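Long-range contacts in N5-Carboxyaminoimidazole ribonucleotide synthetase (Staphylococcus aureus subsp. aureus, PDB 3ORQ), which catalyses the ATP-dependent conversion of 5-aminoimidazole ribonucleotide and bicarbonate to N5-carboxyaminoimidazole ribonucleotide, a step of purine biosynthesis: residues K25-S30 / D292-A297; Q103-L108 / I271-H276; A121-V126 / N242-S247; S196-R201 / T253-F258; T208-Q213 / N305-L310. All blocks are in the same frame, centred on the assembly; numbering follows the deposited sequence.

Contact 1 (K25-S30 / D292-A297); sequences KMMAQS and DTHILA
With CG beside its backbone N (chi1 -78°) and the chain extended beyond, Met-27, a selenomethionine here, reaches across to His-294, whose own CG lies anti to the backbone N and brings the imidazole up to meet it. The methyl CE sits over one face of the ring, 3.9 Å from the centroid and displaced toward the rim at NE2, while SE approaches obliquely. An unbranched chain can lay its terminal methyl on the ring face in this way. Bonds of NE2 to Thr-78 and of ND1 to the backbone N of Thr-253 fix the ring's rotation. The axes of segments 25-30 and 292-297 approach to 9.0 Å and cross at -68°; the first lies on helix 22-33, which follows strand 14-18 in the Rossmann-like preATP-grasp domain, the second on helix 290-298. At the other end Ser-30 OG donates to Asp-292 OD1 at 2.8 Å, meeting the oxygen on its anti side and 33° out of the carboxylate plane; the same oxygen also forms a salt bridge with Lys-33. Between these two points packs Ile-295, its CD1 3.7 Å from Met-27 O and its CG1 against Ser-30 CB.

Contact 2 (Q103-L108 / I271-H276); sequences QAIQLL and IAPRPH
The pyrrolidine ring of Pro-273 meets helix 103-109 along its carbon rim: CB is 4.1 Å from Ala-104 CB and 4.0 Å from Leu-108 CD1, and CG lies 4.2 Å from Ile-105 CD1, the isoleucine and proline side chains crossing at about a right angle. The next flat group, the guanidinium of Arg-274, takes no part in the contact. Ala-272 CB stands over the centre of one face, NH1 donates to Pro-275 O, which is tilted 19° from the guanidinium plane, and NE forms a salt bridge with Glu-82. Leu-108 gives the largest share of the helix surface covered in the contact, sliding past the proline in the opposite direction and putting CD1 4.1 Å from Ile-271 CB. The small Ala-104 lets the helix come close to the proline, which is the centre of an inverse gamma turn where the chain leaves its strand. Beside the apolar patch a water probably donates to two backbone carbonyls, 2.9 Å from Leu-108 O and 2.8 Å from Ile-271 O, though other acceptors compete for its protons. The helix thus packs against the end of the edge strand 266-272, with helix 111-120 alongside supplying Glu-114 against Leu-108 and Leu-118 against Ile-271.

Contact 3 (A121-V126 / N242-S247); sequences AGTKVV and NKIIQS
Lys-243 lies along the backbone of Ala-121 and Gly-122 and touches it with nearly its whole aliphatic length. Its CB is 3.5 Å from Ala-121 O and 4.0 Å from Thr-123 CG2; CG stays beside the same carbonyl oxygen; CD moves on to the next one, 3.4 Å from Gly-122 O, and CE remains close to it at 3.5 Å. There the chain bends (chi4 79°), and NZ is carried away from the loop. A long methylene chain with a charge only at its end suits this partly exposed margin. Gly-122 ends helix 111-120 in a Schellman motif, and its positive phi of 68°, which is easily adopted by a residue without a side chain, turns the chain out of the helix. Deeper in, Thr-123 sends its methyl CG2 to Ile-244 CG1, 3.8 Å away and crossing it at about a right angle, while its hydroxyl makes a weak hydrogen bond back to Leu-118 O. At the other margin Ala-121 CB, too small to keep the chains apart, rests 3.6 Å from Ser-247 OG. The contact therefore joins the C-terminal end of helix 111-120 to that of helix 234-245 by van der Waals packing, with methylene hydrogens set against carbonyl oxygens; the ammonium charge may polarise the adjacent CE, which lies by Gly-122 O.

Contact 4 (S196-R201 / T253-F258); sequences SLTVTR and TFTVEF. With MG (magnesium ion), chain C.
Leu-197 and Val-256 form one hydrogen-bonded antiparallel pair, with Leu-197 N to Val-256 O at 3.0 Å and the return bond from Val-256 N to Leu-197 O at 3.1 Å. Val-199 and Phe-254 form the next, both of their backbone N-to-O bonds being 2.9 Å long. Between and beyond these rungs, threonines pair at non-hydrogen-bonded positions. The hydroxyls Thr-198 OG1 and Thr-255 OG1 are 3.2 Å apart and hydrogen-bonded, and the beta-branched threonines suit an extended chain. At the far end Glu-257 binds the magnesium ion through OE1 at 2.5 Å and, at a longer 2.8 Å, through OE2, together with Glu-270; OE2 also bonds His-276.

The opposite face is apolar. Phe-254 adopts the crowded position between its backbone N and carbonyl carbon (chi1 61°), which swings the ring over the neighbouring strand; there Val-199 CB sits above one ring face, 3.9 Å from the centroid. Phe-250 stacks with the same ring. Leu-197 CB meets the edge of Phe-258 at CE1, 4.0 Å away, and helix 234-245 covers this side. A polar face carrying a metal-binding glutamate, backed by a greasy face under a helix, is what the central antiparallel sheet of the ATP-grasp fold provides for its nucleotide and magnesium site.

Contact 5 (T208-Q213 / N305-L310); sequences TFFPLQ and NSIELL
Ile-307 is wedged tightly between the buried Thr-208 and Phe-210. Its CD1 methyl stands over the centre of the Phe-210 ring, 3.5 Å from the centroid and only 12° off the normal, and presses against Thr-208 CG2 at 3.3 Å, tighter than usual for two carbons. The threonine can offer a methyl here because its OG1 turns to Pro-304 O. The isoleucine's other branch, CG2, reaches Pro-211 CD at 4.0 Å. Looser packing follows where Pro-211 CG meets Leu-309 CB at 4.1 Å. The solvent side lies at the exposed Asn-305 and Ser-306, where water separates the backbones. One water accepts from Phe-209 N and donates to Asn-305 O; a second donates to Phe-209 O at 2.6 Å and accepts from Ile-307 N at 3.2 Å. Glu-308 OE1 forms a salt bridge with Lys-311 of the second subunit. The touching parts run 17° apart, roughly parallel, though 305-310 is not a strand; water replaces direct backbone bonds, so the apolar grip on Ile-307 and these bridges carry the association.

In the fold
Contact 4 is the hub, since its centre lies 10 to 15 Å from those of the other four and all of them touch it. Contact 2 continues its sheet through the backbone bond from Thr-255 N to Ala-272 O (2.8 Å), and supplies His-276, which probably helps position the metal ligand Glu-257. Contact 5 extends the sheet on the other flank, with Thr-200 N bonded to Thr-208 O. Contact 1 docks on the threonine end, while contact 3 packs Ile-245 against Phe-254. The bound ADP is about 4 Å from the Glu-257 side chain, but about 10 Å from that of Ile-271 and 14 Å from that of Ile-244. Contacts 1 and 5 both reach the second subunit.

Contact 1 (K25-S30 / D292-A297)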
# COMPACT_ATOMS: atom_id res chain seq x y z
N LYS A 25 -4.90 5.34 -9.72
CA LYS A 25 -4.89 5.64 -8.30
C LYS A 25 -3.90 4.73 -7.64
O LYS A 25 -3.05 5.15 -6.85
CB LYS A 25 -6.31 5.39 -7.71
CG LYS A 25 -6.39 5.46 -6.13
CD LYS A 25 -7.79 5.05 -5.58
CE LYS A 25 -7.80 5.29 -4.07
NZ LYS A 25 -9.09 4.96 -3.49
N MSE A 26 -3.97 3.46 -7.95
CA MSE A 26 -3.08 2.51 -7.31
C MSE A 26 -1.59 2.70 -7.75
O MSE A 26 -0.66 2.48 -6.95
CB MSE A 26 -3.60 1.11 -7.54
CG MSE A 26 -4.96 0.86 -6.85
SE MSE A 26 -5.57 -1.01 -7.08
CE MSE A 26 -6.52 -0.79 -8.72
N MSE A 27 -1.37 3.10 -9.00
CA MSE A 27 -0.05 3.46 -9.48
C MSE A 27 0.45 4.62 -8.65
O MSE A 27 1.63 4.63 -8.26
CB MSE A 27 -0.11 3.97 -10.93
CG MSE A 27 -0.24 2.91 -12.04
SE MSE A 27 -0.22 3.75 -13.82
CE MSE A 27 -0.62 2.19 -14.90
N ALA A 28 -0.41 5.63 -8.44
CA ALA A 28 0.00 6.86 -7.74
C ALA A 28 0.31 6.60 -6.25
O ALA A 28 1.25 7.20 -5.68
CB ALA A 28 -1.09 7.98 -7.87
N GLN A 29 -0.47 5.69 -5.63
CA GLN A 29 -0.17 5.29 -4.24
C GLN A 29 1.18 4.61 -4.12
O GLN A 29 1.94 4.92 -3.19
CB GLN A 29 -1.29 4.44 -3.65
CG GLN A 29 -2.58 5.28 -3.46
CD GLN A 29 -3.63 4.59 -2.57
OE1 GLN A 29 -3.64 4.80 -1.39
NE2 GLN A 29 -4.48 3.73 -3.16
N SER A 30 1.53 3.74 -5.07
CA SER A 30 2.88 3.17 -5.06
C SER A 30 3.95 4.24 -5.29
O SER A 30 4.99 4.26 -4.61
CB SER A 30 3.08 2.08 -6.13
OG SER A 30 2.41 0.92 -5.70
N ASP A 292 3.83 -1.66 -7.95
CA ASP A 292 5.19 -1.39 -7.52
C ASP A 292 6.13 -1.62 -8.70
O ASP A 292 6.92 -0.74 -9.03
CB ASP A 292 5.62 -2.30 -6.37
CG ASP A 292 4.76 -2.14 -5.11
OD1 ASP A 292 4.25 -1.01 -4.83
OD2 ASP A 292 4.58 -3.18 -4.43
N THR A 293 6.07 -2.79 -9.31
CA THR A 293 6.96 -3.07 -10.43
C THR A 293 6.68 -2.10 -11.62
O THR A 293 7.56 -1.76 -12.36
CB THR A 293 6.88 -4.53 -10.88
OG1 THR A 293 5.53 -4.85 -11.20
CG2 THR A 293 7.35 -5.46 -9.77
N HIS A 294 5.46 -1.63 -11.78
CA HIS A 294 5.21 -0.71 -12.87
C HIS A 294 6.03 0.55 -12.68
O HIS A 294 6.67 1.04 -13.64
CB HIS A 294 3.72 -0.34 -12.95
CG HIS A 294 3.37 0.45 -14.18
ND1 HIS A 294 3.19 -0.15 -15.41
CD2 HIS A 294 3.18 1.77 -14.38
CE1 HIS A 294 2.87 0.76 -16.31
NE2 HIS A 294 2.88 1.94 -15.72
N ILE A 295 6.05 1.08 -11.46
CA ILE A 295 6.81 2.31 -11.15
C ILE A 295 8.31 2.06 -11.25
O ILE A 295 9.08 2.92 -11.74
CB ILE A 295 6.50 2.78 -9.71
CG1 ILE A 295 5.00 3.01 -9.54
CG2 ILE A 295 7.32 4.08 -9.39
CD1 ILE A 295 4.34 3.93 -10.66
N LEU A 296 8.74 0.90 -10.75
CA LEU A 296 10.16 0.55 -10.82
C LEU A 296 10.62 0.58 -12.27
O LEU A 296 11.65 1.18 -12.59
CB LEU A 296 10.43 -0.84 -10.19
CG LEU A 296 10.43 -0.94 -8.66
CD1 LEU A 296 10.56 -2.39 -8.30
CD2 LEU A 296 11.57 -0.05 -8.01
N ALA A 297 9.83 -0.07 -13.12
CA ALA A 297 10.11 -0.21 -14.56
C ALA A 297 10.20 1.13 -15.26
O ALA A 297 11.19 1.51 -15.87
CB ALA A 297 9.01 -1.04 -15.19

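Contact 2 (Q103-L108 / I271-H276)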
# COMPACT_ATOMS: atom_id res chain seq x y z
N GLN A 103 3.83 2.24 -29.71
CA GLN A 103 3.52 1.05 -30.51
C GLN A 103 2.51 0.14 -29.79
O GLN A 103 1.58 -0.37 -30.41
CB GLN A 103 4.80 0.26 -30.84
CG GLN A 103 4.56 -0.97 -31.71
CD GLN A 103 5.72 -1.96 -31.68
OE1 GLN A 103 6.40 -2.08 -30.67
NE2 GLN A 103 5.91 -2.71 -32.78
N ALA A 104 2.74 -0.09 -28.50
CA ALA A 104 1.87 -0.98 -27.75
C ALA A 104 0.45 -0.47 -27.90
O ALA A 104 -0.44 -1.22 -28.32
CB ALA A 104 2.28 -1.04 -26.28
N ILE A 105 0.25 0.81 -27.59
CA ILE A 105 -1.06 1.41 -27.64
C ILE A 105 -1.66 1.37 -29.01
O ILE A 105 -2.77 0.91 -29.14
CB ILE A 105 -1.06 2.87 -27.17
CG1 ILE A 105 -0.82 2.94 -25.66
CG2 ILE A 105 -2.38 3.54 -27.55
CD1 ILE A 105 -2.02 2.55 -24.77
N GLN A 106 -0.93 1.85 -30.02
CA GLN A 106 -1.43 1.88 -31.41
C GLN A 106 -2.02 0.54 -31.82
O GLN A 106 -3.10 0.44 -32.40
CB GLN A 106 -0.28 2.24 -32.37
CG GLN A 106 -0.61 2.09 -33.88
CD GLN A 106 0.66 2.04 -34.78
OE1 GLN A 106 1.75 2.48 -34.39
NE2 GLN A 106 0.50 1.50 -35.98
N LEU A 107 -1.26 -0.50 -31.53
CA LEU A 107 -1.47 -1.80 -32.08
C LEU A 107 -2.53 -2.55 -31.26
O LEU A 107 -3.36 -3.25 -31.83
CB LEU A 107 -0.13 -2.48 -32.09
CG LEU A 107 0.08 -3.80 -32.76
CD1 LEU A 107 1.58 -4.05 -32.94
CD2 LEU A 107 -0.58 -4.86 -31.87
N LEU A 108 -2.54 -2.35 -29.94
CA LEU A 108 -3.52 -3.03 -29.09
C LEU A 108 -4.88 -2.34 -28.94
O LEU A 108 -5.78 -2.92 -28.38
CB LEU A 108 -2.93 -3.37 -27.72
CG LEU A 108 -1.62 -4.17 -27.83
CD1 LEU A 108 -0.91 -4.24 -26.49
CD2 LEU A 108 -1.83 -5.56 -28.48
N ILE A 271 -4.15 -8.67 -25.15
CA ILE A 271 -3.13 -8.07 -24.30
C ILE A 271 -3.52 -6.64 -23.86
O ILE A 271 -3.92 -5.81 -24.68
CB ILE A 271 -1.78 -8.00 -25.01
CG1 ILE A 271 -1.47 -9.28 -25.79
CG2 ILE A 271 -0.64 -7.66 -24.00
CD1 ILE A 271 -0.17 -9.17 -26.62
N ALA A 272 -3.39 -6.39 -22.54
CA ALA A 272 -3.59 -5.08 -21.93
C ALA A 272 -2.22 -4.49 -21.61
O ALA A 272 -1.47 -5.08 -20.83
CB ALA A 272 -4.44 -5.19 -20.67
N PRO A 273 -1.87 -3.35 -22.23
CA PRO A 273 -0.56 -2.71 -22.05
C PRO A 273 -0.59 -1.86 -20.76
O PRO A 273 -0.22 -0.66 -20.74
CB PRO A 273 -0.46 -1.84 -23.28
CG PRO A 273 -1.94 -1.42 -23.54
CD PRO A 273 -2.76 -2.58 -23.13
N ARG A 274 -1.02 -2.50 -19.67
CA ARG A 274 -1.16 -1.78 -18.40
C ARG A 274 -1.26 -2.81 -17.31
O ARG A 274 -1.44 -4.00 -17.60
CB ARG A 274 -2.41 -0.89 -18.42
CG ARG A 274 -3.62 -1.63 -18.99
CD ARG A 274 -4.94 -0.93 -18.77
NE ARG A 274 -6.01 -1.66 -19.42
CZ ARG A 274 -6.63 -2.71 -18.89
NH1 ARG A 274 -6.30 -3.13 -17.68
NH2 ARG A 274 -7.59 -3.34 -19.57
N PRO A 275 -1.19 -2.38 -16.03
CA PRO A 275 -1.71 -3.25 -14.97
C PRO A 275 -3.13 -3.64 -15.32
O PRO A 275 -3.81 -2.94 -16.07
CB PRO A 275 -1.67 -2.35 -13.74
CG PRO A 275 -0.40 -1.46 -14.01
CD PRO A 275 -0.55 -1.16 -15.48
N HIS A 276 -3.59 -4.76 -14.78
CA HIS A 276 -4.86 -5.33 -15.24
C HIS A 276 -5.63 -5.79 -14.03
O HIS A 276 -5.03 -6.19 -13.03
CB HIS A 276 -4.54 -6.49 -16.20
CG HIS A 276 -5.73 -7.22 -16.75
ND1 HIS A 276 -6.27 -8.34 -16.14
CD2 HIS A 276 -6.43 -7.05 -17.91
CE1 HIS A 276 -7.27 -8.80 -16.88
NE2 HIS A 276 -7.40 -8.04 -17.95
O HOH W 1 -6.03 -4.80 -26.20

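Contact 3 (A121-V126 / N242-S247)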
# COMPACT_ATOMS: atom_id res chain seq x y z
N ALA A 121 3.29 -12.95 -34.79
CA ALA A 121 4.35 -13.24 -33.83
C ALA A 121 4.45 -14.74 -33.63
O ALA A 121 5.24 -15.20 -32.82
CB ALA A 121 4.09 -12.53 -32.48
N GLY A 122 3.62 -15.50 -34.35
CA GLY A 122 3.55 -16.95 -34.20
C GLY A 122 2.98 -17.45 -32.88
O GLY A 122 3.31 -18.54 -32.43
N THR A 123 2.12 -16.66 -32.24
CA THR A 123 1.40 -17.15 -31.06
C THR A 123 0.15 -17.95 -31.48
O THR A 123 -0.28 -17.90 -32.63
CB THR A 123 0.94 -16.01 -30.17
OG1 THR A 123 -0.14 -15.35 -30.82
CG2 THR A 123 2.04 -15.00 -29.93
N LYS A 124 -0.45 -18.69 -30.55
CA LYS A 124 -1.66 -19.44 -30.87
C LYS A 124 -2.90 -18.53 -30.68
O LYS A 124 -3.39 -18.35 -29.56
CB LYS A 124 -1.74 -20.73 -30.02
CG LYS A 124 -2.98 -21.64 -30.28
CD LYS A 124 -2.94 -22.44 -31.59
CE LYS A 124 -4.26 -23.18 -31.81
NZ LYS A 124 -4.44 -23.77 -33.18
N VAL A 125 -3.39 -17.97 -31.77
CA VAL A 125 -4.58 -17.11 -31.76
C VAL A 125 -5.84 -17.90 -32.16
O VAL A 125 -5.77 -18.87 -32.91
CB VAL A 125 -4.39 -15.91 -32.73
CG1 VAL A 125 -5.67 -15.11 -32.91
CG2 VAL A 125 -3.32 -14.98 -32.22
N VAL A 126 -7.00 -17.46 -31.67
CA VAL A 126 -8.27 -18.00 -32.13
C VAL A 126 -8.48 -17.55 -33.56
O VAL A 126 -8.33 -16.37 -33.87
CB VAL A 126 -9.44 -17.54 -31.24
CG1 VAL A 126 -9.49 -16.03 -31.14
CG2 VAL A 126 -10.76 -18.07 -31.76
N ASN A 242 7.18 -14.48 -24.53
CA ASN A 242 8.43 -14.33 -25.25
C ASN A 242 8.26 -14.11 -26.74
O ASN A 242 9.00 -13.34 -27.32
CB ASN A 242 9.36 -15.49 -24.99
CG ASN A 242 9.75 -15.60 -23.52
OD1 ASN A 242 9.81 -14.58 -22.77
ND2 ASN A 242 10.03 -16.83 -23.10
N LYS A 243 7.26 -14.74 -27.36
CA LYS A 243 6.98 -14.46 -28.77
C LYS A 243 6.44 -13.05 -28.92
O LYS A 243 6.86 -12.29 -29.81
CB LYS A 243 6.00 -15.46 -29.37
CG LYS A 243 6.63 -16.81 -29.76
CD LYS A 243 5.54 -17.88 -29.93
CE LYS A 243 6.13 -19.21 -30.43
NZ LYS A 243 6.81 -20.04 -29.39
N ILE A 244 5.51 -12.67 -28.04
CA ILE A 244 4.82 -11.39 -28.17
C ILE A 244 5.78 -10.22 -28.05
O ILE A 244 5.63 -9.20 -28.72
CB ILE A 244 3.72 -11.25 -27.10
CG1 ILE A 244 2.66 -12.33 -27.29
CG2 ILE A 244 3.15 -9.83 -27.07
CD1 ILE A 244 1.55 -12.33 -26.22
N ILE A 245 6.75 -10.37 -27.17
CA ILE A 245 7.75 -9.35 -26.85
C ILE A 245 8.75 -9.08 -27.99
O ILE A 245 9.41 -8.04 -28.03
CB ILE A 245 8.46 -9.80 -25.53
CG1 ILE A 245 7.84 -9.08 -24.34
CG2 ILE A 245 9.98 -9.66 -25.54
CD1 ILE A 245 6.47 -9.53 -24.03
N GLN A 246 8.89 -10.00 -28.92
CA GLN A 246 9.71 -9.69 -30.12
C GLN A 246 8.99 -8.86 -31.16
O GLN A 246 9.60 -8.40 -32.12
CB GLN A 246 10.27 -10.95 -30.79
CG GLN A 246 11.56 -11.45 -30.17
CD GLN A 246 11.30 -12.60 -29.20
OE1 GLN A 246 10.86 -13.69 -29.60
NE2 GLN A 246 11.58 -12.36 -27.90
N SER A 247 7.68 -8.69 -30.99
CA SER A 247 6.92 -7.97 -31.99
C SER A 247 6.36 -6.64 -31.51
O SER A 247 6.01 -5.79 -32.36
CB SER A 247 5.80 -8.86 -32.58
OG SER A 247 6.37 -9.92 -33.35

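Contact 4 (S196-R201 / T253-F258)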
# COMPACT_ATOMS: atom_id res chain seq x y z
N SER A 196 -4.47 -15.67 -16.96
CA SER A 196 -3.70 -14.51 -17.44
C SER A 196 -2.36 -14.49 -16.76
O SER A 196 -2.15 -15.10 -15.72
CB SER A 196 -4.46 -13.20 -17.18
OG SER A 196 -4.49 -12.87 -15.80
N LEU A 197 -1.43 -13.78 -17.39
CA LEU A 197 -0.06 -13.70 -16.94
C LEU A 197 0.29 -12.22 -16.92
O LEU A 197 0.27 -11.53 -17.94
CB LEU A 197 0.85 -14.44 -17.91
CG LEU A 197 2.28 -14.67 -17.43
CD1 LEU A 197 2.32 -15.53 -16.17
CD2 LEU A 197 3.10 -15.30 -18.54
N THR A 198 0.54 -11.70 -15.73
CA THR A 198 0.94 -10.30 -15.58
C THR A 198 2.48 -10.22 -15.60
O THR A 198 3.14 -11.07 -15.01
CB THR A 198 0.30 -9.73 -14.35
OG1 THR A 198 -1.13 -9.69 -14.57
CG2 THR A 198 0.86 -8.32 -14.04
N VAL A 199 3.03 -9.24 -16.31
CA VAL A 199 4.45 -9.20 -16.61
C VAL A 199 4.96 -7.78 -16.46
O VAL A 199 4.20 -6.81 -16.64
CB VAL A 199 4.74 -9.65 -18.11
CG1 VAL A 199 6.24 -9.67 -18.43
CG2 VAL A 199 4.11 -10.98 -18.46
N THR A 200 6.24 -7.63 -16.12
CA THR A 200 6.80 -6.28 -16.10
C THR A 200 8.11 -6.30 -16.84
O THR A 200 8.95 -7.16 -16.62
CB THR A 200 7.03 -5.73 -14.66
OG1 THR A 200 5.81 -5.77 -13.90
CG2 THR A 200 7.48 -4.24 -14.76
N ARG A 201 8.29 -5.32 -17.70
CA ARG A 201 9.54 -5.23 -18.48
C ARG A 201 10.16 -3.90 -18.18
O ARG A 201 9.46 -2.90 -18.11
CB ARG A 201 9.24 -5.33 -19.98
CG ARG A 201 9.82 -6.58 -20.61
CD ARG A 201 9.74 -6.51 -22.14
NE ARG A 201 11.07 -6.47 -22.70
CZ ARG A 201 11.61 -5.45 -23.35
NH1 ARG A 201 10.93 -4.32 -23.58
NH2 ARG A 201 12.87 -5.57 -23.77
N THR A 253 4.24 -2.64 -16.59
CA THR A 253 3.43 -3.84 -16.48
C THR A 253 2.47 -3.98 -17.66
O THR A 253 1.84 -2.99 -18.09
CB THR A 253 2.68 -3.82 -15.13
OG1 THR A 253 3.68 -3.98 -14.11
CG2 THR A 253 1.62 -4.94 -15.00
N PHE A 254 2.36 -5.19 -18.19
CA PHE A 254 1.28 -5.51 -19.17
C PHE A 254 0.74 -6.88 -18.82
O PHE A 254 1.35 -7.61 -18.04
CB PHE A 254 1.80 -5.43 -20.61
CG PHE A 254 2.89 -6.40 -20.92
CD1 PHE A 254 4.20 -6.15 -20.51
CD2 PHE A 254 2.62 -7.56 -21.60
CE1 PHE A 254 5.24 -7.07 -20.77
CE2 PHE A 254 3.66 -8.50 -21.87
CZ PHE A 254 4.96 -8.24 -21.45
N THR A 255 -0.42 -7.22 -19.34
CA THR A 255 -1.05 -8.49 -19.01
C THR A 255 -1.57 -9.19 -20.27
O THR A 255 -2.22 -8.59 -21.10
CB THR A 255 -2.24 -8.28 -18.03
OG1 THR A 255 -1.79 -7.58 -16.87
CG2 THR A 255 -2.87 -9.63 -17.61
N VAL A 256 -1.29 -10.48 -20.38
CA VAL A 256 -1.77 -11.31 -21.49
C VAL A 256 -2.86 -12.21 -20.94
O VAL A 256 -2.62 -12.95 -19.97
CB VAL A 256 -0.63 -12.16 -22.08
CG1 VAL A 256 -1.09 -13.01 -23.32
CG2 VAL A 256 0.55 -11.30 -22.44
N GLU A 257 -4.05 -12.15 -21.55
CA GLU A 257 -5.18 -13.05 -21.26
C GLU A 257 -5.20 -14.24 -22.19
O GLU A 257 -5.05 -14.07 -23.39
CB GLU A 257 -6.50 -12.32 -21.46
CG GLU A 257 -6.83 -11.28 -20.43
CD GLU A 257 -8.20 -10.68 -20.64
OE1 GLU A 257 -9.06 -11.24 -21.38
OE2 GLU A 257 -8.46 -9.62 -20.05
N PHE A 258 -5.44 -15.43 -21.65
CA PHE A 258 -5.44 -16.67 -22.44
C PHE A 258 -6.73 -17.47 -22.26
O PHE A 258 -7.35 -17.44 -21.20
CB PHE A 258 -4.30 -17.62 -22.04
CG PHE A 258 -2.93 -17.03 -22.12
CD1 PHE A 258 -2.45 -16.21 -21.11
CD2 PHE A 258 -2.07 -17.38 -23.16
CE1 PHE A 258 -1.15 -15.69 -21.17
CE2 PHE A 258 -0.80 -16.88 -23.23
CZ PHE A 258 -0.32 -16.03 -22.22
MG MG C . -10.90 -9.55 -21.40

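Contact 5 (T208-Q213 / N305-L310)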
# COMPACT_ATOMS: atom_id res chain seq x y z
N THR A 208 10.05 -9.64 -15.56
CA THR A 208 9.59 -10.37 -14.38
C THR A 208 8.16 -10.81 -14.57
O THR A 208 7.37 -10.12 -15.19
CB THR A 208 9.62 -9.47 -13.13
OG1 THR A 208 10.76 -8.62 -13.22
CG2 THR A 208 9.75 -10.31 -11.83
N PHE A 209 7.84 -11.99 -14.05
CA PHE A 209 6.54 -12.59 -14.20
C PHE A 209 5.90 -12.79 -12.83
O PHE A 209 6.52 -13.36 -11.94
CB PHE A 209 6.66 -13.97 -14.90
CG PHE A 209 7.16 -13.91 -16.30
CD1 PHE A 209 8.52 -14.02 -16.57
CD2 PHE A 209 6.26 -13.79 -17.37
CE1 PHE A 209 9.00 -14.00 -17.91
CE2 PHE A 209 6.73 -13.75 -18.71
CZ PHE A 209 8.10 -13.87 -18.97
N PHE A 210 4.66 -12.34 -12.69
CA PHE A 210 3.85 -12.65 -11.53
C PHE A 210 3.31 -14.08 -11.66
O PHE A 210 3.33 -14.65 -12.74
CB PHE A 210 2.68 -11.62 -11.45
CG PHE A 210 3.14 -10.26 -10.98
CD1 PHE A 210 3.83 -9.41 -11.84
CD2 PHE A 210 2.96 -9.85 -9.64
CE1 PHE A 210 4.31 -8.16 -11.39
CE2 PHE A 210 3.47 -8.61 -9.18
CZ PHE A 210 4.13 -7.77 -10.04
N PRO A 211 2.86 -14.66 -10.54
CA PRO A 211 2.21 -15.99 -10.59
C PRO A 211 1.02 -16.01 -11.57
O PRO A 211 0.24 -15.07 -11.63
CB PRO A 211 1.68 -16.19 -9.15
CG PRO A 211 2.22 -14.96 -8.31
CD PRO A 211 3.25 -14.28 -9.16
N LEU A 212 0.88 -17.10 -12.32
CA LEU A 212 -0.26 -17.31 -13.21
C LEU A 212 -1.54 -17.20 -12.43
O LEU A 212 -1.66 -17.71 -11.32
CB LEU A 212 -0.16 -18.68 -13.87
CG LEU A 212 -1.06 -18.88 -15.08
CD1 LEU A 212 -0.62 -18.05 -16.34
CD2 LEU A 212 -1.22 -20.42 -15.37
N GLN A 213 -2.51 -16.50 -12.99
CA GLN A 213 -3.74 -16.26 -12.28
C GLN A 213 -4.92 -16.84 -13.05
O GLN A 213 -4.91 -16.89 -14.29
CB GLN A 213 -3.92 -14.76 -11.93
CG GLN A 213 -3.59 -13.76 -13.00
CD GLN A 213 -2.44 -12.81 -12.67
OE1 GLN A 213 -1.72 -12.95 -11.68
NE2 GLN A 213 -2.26 -11.84 -13.54
N ASN A 305 14.04 -10.20 -9.86
CA ASN A 305 14.13 -11.28 -10.83
C ASN A 305 12.95 -12.21 -10.75
O ASN A 305 12.55 -12.78 -11.76
CB ASN A 305 15.44 -12.07 -10.64
CG ASN A 305 16.67 -11.23 -11.01
OD1 ASN A 305 17.68 -11.25 -10.31
ND2 ASN A 305 16.56 -10.45 -12.10
N SER A 306 12.38 -12.39 -9.56
CA SER A 306 11.17 -13.19 -9.45
C SER A 306 10.19 -12.56 -8.50
O SER A 306 10.55 -11.71 -7.69
CB SER A 306 11.49 -14.64 -9.04
OG SER A 306 11.84 -14.67 -7.67
N ILE A 307 8.93 -12.97 -8.60
CA ILE A 307 7.91 -12.54 -7.67
C ILE A 307 7.43 -13.72 -6.82
O ILE A 307 7.23 -14.82 -7.34
CB ILE A 307 6.75 -11.84 -8.40
CG1 ILE A 307 7.26 -10.50 -8.94
CG2 ILE A 307 5.62 -11.53 -7.42
CD1 ILE A 307 6.84 -10.31 -10.31
N GLU A 308 7.30 -13.50 -5.52
CA GLU A 308 6.92 -14.60 -4.63
C GLU A 308 5.48 -14.45 -4.28
O GLU A 308 5.06 -13.37 -3.89
CB GLU A 308 7.72 -14.60 -3.33
CG GLU A 308 9.05 -15.28 -3.42
CD GLU A 308 9.73 -15.48 -2.06
OE1 GLU A 308 10.99 -15.42 -2.04
OE2 GLU A 308 9.02 -15.72 -1.04
N LEU A 309 4.73 -15.53 -4.38
CA LEU A 309 3.39 -15.56 -3.78
C LEU A 309 3.53 -15.95 -2.29
O LEU A 309 3.81 -17.12 -1.96
CB LEU A 309 2.48 -16.53 -4.56
CG LEU A 309 1.02 -16.68 -4.12
CD1 LEU A 309 0.23 -15.42 -4.36
CD2 LEU A 309 0.43 -17.79 -4.91
N LEU A 310 3.36 -14.99 -1.40
CA LEU A 310 3.49 -15.20 0.08
C LEU A 310 2.28 -15.99 0.64
O LEU A 310 2.42 -16.78 1.57
CB LEU A 310 3.63 -13.85 0.78
CG LEU A 310 4.80 -12.99 0.27
CD1 LEU A 310 4.84 -11.59 0.90
CD2 LEU A 310 6.17 -13.74 0.47
O HOH W 2 10.02 -13.90 -13.19
O HOH W 3 8.45 -14.91 -11.04